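Local coordinates for chinitase A (PDB 3EBV), which probably hydrolyses internal glycosidic bonds of chitin with its family 18 glycosyl hydrolase domain, the part of the longer protein present here, at residues 61-72 with 108-116. Numbering follows the deposited sequence. Where two conformers were deposited one is given.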
# COMPACT_ATOMS: atom_id res chain seq x y z
N VAL A 61 -19.28 14.82 -1.98
CA VAL A 61 -18.56 14.34 -3.18
C VAL A 61 -17.80 15.48 -3.86
O VAL A 61 -16.63 15.33 -4.23
CB VAL A 61 -19.50 13.60 -4.18
CG1 VAL A 61 -18.81 13.33 -5.51
CG2 VAL A 61 -20.00 12.29 -3.56
N ASP A 62 -18.46 16.63 -4.02
CA ASP A 62 -17.79 17.77 -4.63
C ASP A 62 -16.52 18.21 -3.88
O ASP A 62 -15.50 18.53 -4.50
CB ASP A 62 -18.76 18.94 -4.81
CG ASP A 62 -19.68 18.77 -6.03
OD1 ASP A 62 -19.54 17.80 -6.82
OD2 ASP A 62 -20.55 19.65 -6.20
N GLN A 63 -16.60 18.26 -2.55
CA GLN A 63 -15.46 18.67 -1.75
C GLN A 63 -14.33 17.61 -1.81
O GLN A 63 -13.17 17.97 -1.92
CB GLN A 63 -15.85 18.96 -0.30
CG GLN A 63 -14.74 19.59 0.50
CD GLN A 63 -14.29 20.94 -0.08
OE1 GLN A 63 -13.16 21.09 -0.57
NE2 GLN A 63 -15.19 21.93 -0.01
N PHE A 64 -14.73 16.35 -1.76
CA PHE A 64 -13.76 15.22 -1.92
C PHE A 64 -13.02 15.34 -3.26
O PHE A 64 -11.76 15.35 -3.32
CB PHE A 64 -14.51 13.90 -1.81
CG PHE A 64 -13.67 12.69 -2.10
CD1 PHE A 64 -12.78 12.22 -1.13
CD2 PHE A 64 -13.76 12.04 -3.32
CE1 PHE A 64 -11.99 11.08 -1.38
CE2 PHE A 64 -12.98 10.92 -3.59
CZ PHE A 64 -12.09 10.43 -2.60
N LYS A 65 -13.78 15.50 -4.34
CA LYS A 65 -13.15 15.68 -5.65
C LYS A 65 -12.21 16.87 -5.71
O LYS A 65 -11.14 16.79 -6.32
CB LYS A 65 -14.20 15.77 -6.78
CG LYS A 65 -14.96 14.50 -7.03
CD LYS A 65 -15.88 14.70 -8.23
CE LYS A 65 -16.73 13.48 -8.49
NZ LYS A 65 -17.76 13.74 -9.58
N ALA A 66 -12.61 17.98 -5.08
CA ALA A 66 -11.79 19.18 -5.03
C ALA A 66 -10.49 18.97 -4.24
O ALA A 66 -9.42 19.44 -4.63
CB ALA A 66 -12.60 20.37 -4.45
N ASP A 67 -10.64 18.26 -3.11
CA ASP A 67 -9.51 17.93 -2.25
C ASP A 67 -8.51 17.02 -2.99
O ASP A 67 -7.30 17.24 -2.90
CB ASP A 67 -10.02 17.20 -1.01
CG ASP A 67 -10.73 18.13 -0.00
OD1 ASP A 67 -10.75 19.36 -0.22
OD2 ASP A 67 -11.25 17.59 1.00
N VAL A 68 -9.03 16.03 -3.72
CA VAL A 68 -8.17 15.19 -4.57
C VAL A 68 -7.37 16.04 -5.58
O VAL A 68 -6.15 15.89 -5.69
CB VAL A 68 -8.96 14.06 -5.22
CG1 VAL A 68 -8.10 13.33 -6.28
CG2 VAL A 68 -9.49 13.06 -4.16
N ARG A 69 -8.07 16.93 -6.28
CA ARG A 69 -7.41 17.80 -7.26
C ARG A 69 -6.34 18.66 -6.61
O ARG A 69 -5.24 18.84 -7.17
CB ARG A 69 -8.43 18.71 -7.98
CG ARG A 69 -9.45 17.96 -8.78
CD ARG A 69 -10.29 18.91 -9.68
NE ARG A 69 -10.63 20.18 -9.02
CZ ARG A 69 -11.79 20.47 -8.42
NH1 ARG A 69 -11.94 21.67 -7.86
NH2 ARG A 69 -12.79 19.59 -8.36
N ALA A 70 -6.63 19.21 -5.42
CA ALA A 70 -5.65 20.02 -4.72
C ALA A 70 -4.40 19.22 -4.30
O ALA A 70 -3.29 19.73 -4.36
CB ALA A 70 -6.29 20.74 -3.49
N LYS A 71 -4.61 17.97 -3.85
CA LYS A 71 -3.45 17.11 -3.53
C LYS A 71 -2.60 16.89 -4.77
O LYS A 71 -1.37 16.92 -4.71
CB LYS A 71 -3.95 15.75 -3.00
CG LYS A 71 -4.35 15.76 -1.50
CD LYS A 71 -3.17 16.10 -0.58
CE LYS A 71 -3.58 16.18 0.89
NZ LYS A 71 -2.39 16.36 1.73
N GLN A 72 -3.27 16.65 -5.90
CA GLN A 72 -2.55 16.41 -7.16
C GLN A 72 -1.76 17.63 -7.65
O GLN A 72 -0.65 17.49 -8.17
CB GLN A 72 -3.51 15.91 -8.23
CG GLN A 72 -4.03 14.49 -7.89
CD GLN A 72 -5.26 14.09 -8.65
OE1 GLN A 72 -6.04 14.95 -9.14
NE2 GLN A 72 -5.47 12.77 -8.77
N MSE A 108 -11.82 5.51 -11.34
CA MSE A 108 -10.71 6.42 -11.51
C MSE A 108 -11.12 7.69 -12.28
O MSE A 108 -10.82 8.80 -11.83
CB MSE A 108 -9.56 5.73 -12.22
CG MSE A 108 -8.84 4.70 -11.34
SE MSE A 108 -7.52 3.68 -12.46
CE MSE A 108 -6.50 5.15 -13.20
N ARG A 109 -11.81 7.51 -13.39
CA ARG A 109 -12.21 8.65 -14.21
C ARG A 109 -13.26 9.52 -13.51
O ARG A 109 -13.18 10.73 -13.62
CB ARG A 109 -12.76 8.15 -15.53
CG ARG A 109 -11.71 7.52 -16.41
CD ARG A 109 -10.69 8.53 -16.88
NE ARG A 109 -11.28 9.40 -17.90
CZ ARG A 109 -10.67 10.44 -18.47
NH1 ARG A 109 -9.42 10.77 -18.14
NH2 ARG A 109 -11.32 11.15 -19.39
N GLU A 110 -14.18 8.90 -12.78
CA GLU A 110 -15.21 9.67 -12.06
C GLU A 110 -14.64 10.58 -10.99
O GLU A 110 -15.08 11.73 -10.84
CB GLU A 110 -16.26 8.76 -11.44
CG GLU A 110 -17.25 9.52 -10.52
CD GLU A 110 -18.19 10.48 -11.27
OE1 GLU A 110 -18.23 10.44 -12.52
OE2 GLU A 110 -18.87 11.28 -10.58
N TYR A 111 -13.65 10.09 -10.23
CA TYR A 111 -13.13 10.87 -9.09
C TYR A 111 -11.79 11.49 -9.33
O TYR A 111 -11.32 12.24 -8.48
CB TYR A 111 -13.10 10.00 -7.81
CG TYR A 111 -14.48 9.53 -7.43
CD1 TYR A 111 -15.34 10.37 -6.69
CD2 TYR A 111 -14.97 8.32 -7.89
CE1 TYR A 111 -16.61 9.97 -6.38
CE2 TYR A 111 -16.26 7.91 -7.58
CZ TYR A 111 -17.09 8.75 -6.83
OH TYR A 111 -18.37 8.31 -6.55
N GLY A 112 -11.17 11.18 -10.47
CA GLY A 112 -9.86 11.68 -10.80
C GLY A 112 -8.69 10.94 -10.14
O GLY A 112 -7.61 11.51 -10.01
N PHE A 113 -8.88 9.68 -9.78
CA PHE A 113 -7.78 8.94 -9.14
C PHE A 113 -6.66 8.63 -10.11
O PHE A 113 -6.90 8.41 -11.32
CB PHE A 113 -8.30 7.64 -8.54
CG PHE A 113 -9.31 7.82 -7.42
CD1 PHE A 113 -9.11 8.78 -6.41
CD2 PHE A 113 -10.46 7.03 -7.38
CE1 PHE A 113 -10.07 8.92 -5.37
CE2 PHE A 113 -11.41 7.14 -6.36
CZ PHE A 113 -11.20 8.08 -5.33
N ASP A 114 -5.42 8.61 -9.59
CA ASP A 114 -4.23 8.34 -10.39
C ASP A 114 -3.98 6.86 -10.67
O ASP A 114 -3.09 6.53 -11.46
CB ASP A 114 -3.00 8.94 -9.71
CG ASP A 114 -3.12 10.42 -9.58
OD1 ASP A 114 -3.12 11.09 -10.65
OD2 ASP A 114 -3.29 10.93 -8.44
N GLY A 115 -4.76 5.98 -10.05
CA GLY A 115 -4.49 4.54 -10.17
C GLY A 115 -5.15 3.78 -9.06
O GLY A 115 -6.15 4.25 -8.45
N VAL A 116 -4.59 2.59 -8.78
CA VAL A 116 -5.27 1.61 -7.97
C VAL A 116 -4.24 0.96 -7.03
O VAL A 116 -3.04 0.82 -7.38
CB VAL A 116 -5.96 0.51 -8.84
CG1 VAL A 116 -4.93 -0.30 -9.69
CG2 VAL A 116 -6.84 -0.40 -8.00
O HOH W 1 -10.77 14.86 -8.44
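K65 and Y111 mark the closest approach of the two backbones, their CA atoms 5.9 Å apart where helix 61-73 passes the C-terminal turn of helix 94-111, and G112, with positive phi, ends that helix and turns the chain toward strand 115-120. How a helix can hold the loop that enters a strand is illustrated by Q72. Its extended side chain directs NE2 to two acceptors: the carbonyl O of G112 at 2.8 Å, in the amide plane and nearly straight (168°), and OD2 of D114 at 2.9 Å, met from above the carboxylate plane. A leucine here would probably leave G112 O and D114 OD2 without this shared donor. One water donates to both K65 O and Y111 O, bridging the backbones. Farther back, the extended K65 chain runs past the Y111 ring to place NZ 2.9 Å from OE2 of E110 in a salt bridge, above the carboxylate plane; E110, bent at chi2, reaches toward the lysine. CG anti to the backbone N (chi1 173°) swings the F64 ring against F113, rim to rim, CZ to CZ 3.7 Å, the planes at 76°; V68 CG2 lies above one F64 face, toward its rim. In this TIM-barrel domain both helices belong to the outer layer around the parallel strands. F113 and V68 rest on V78 of strand 77-84, whose N also bonds D114 OD2, and F49 packs edge-to-face with Y111.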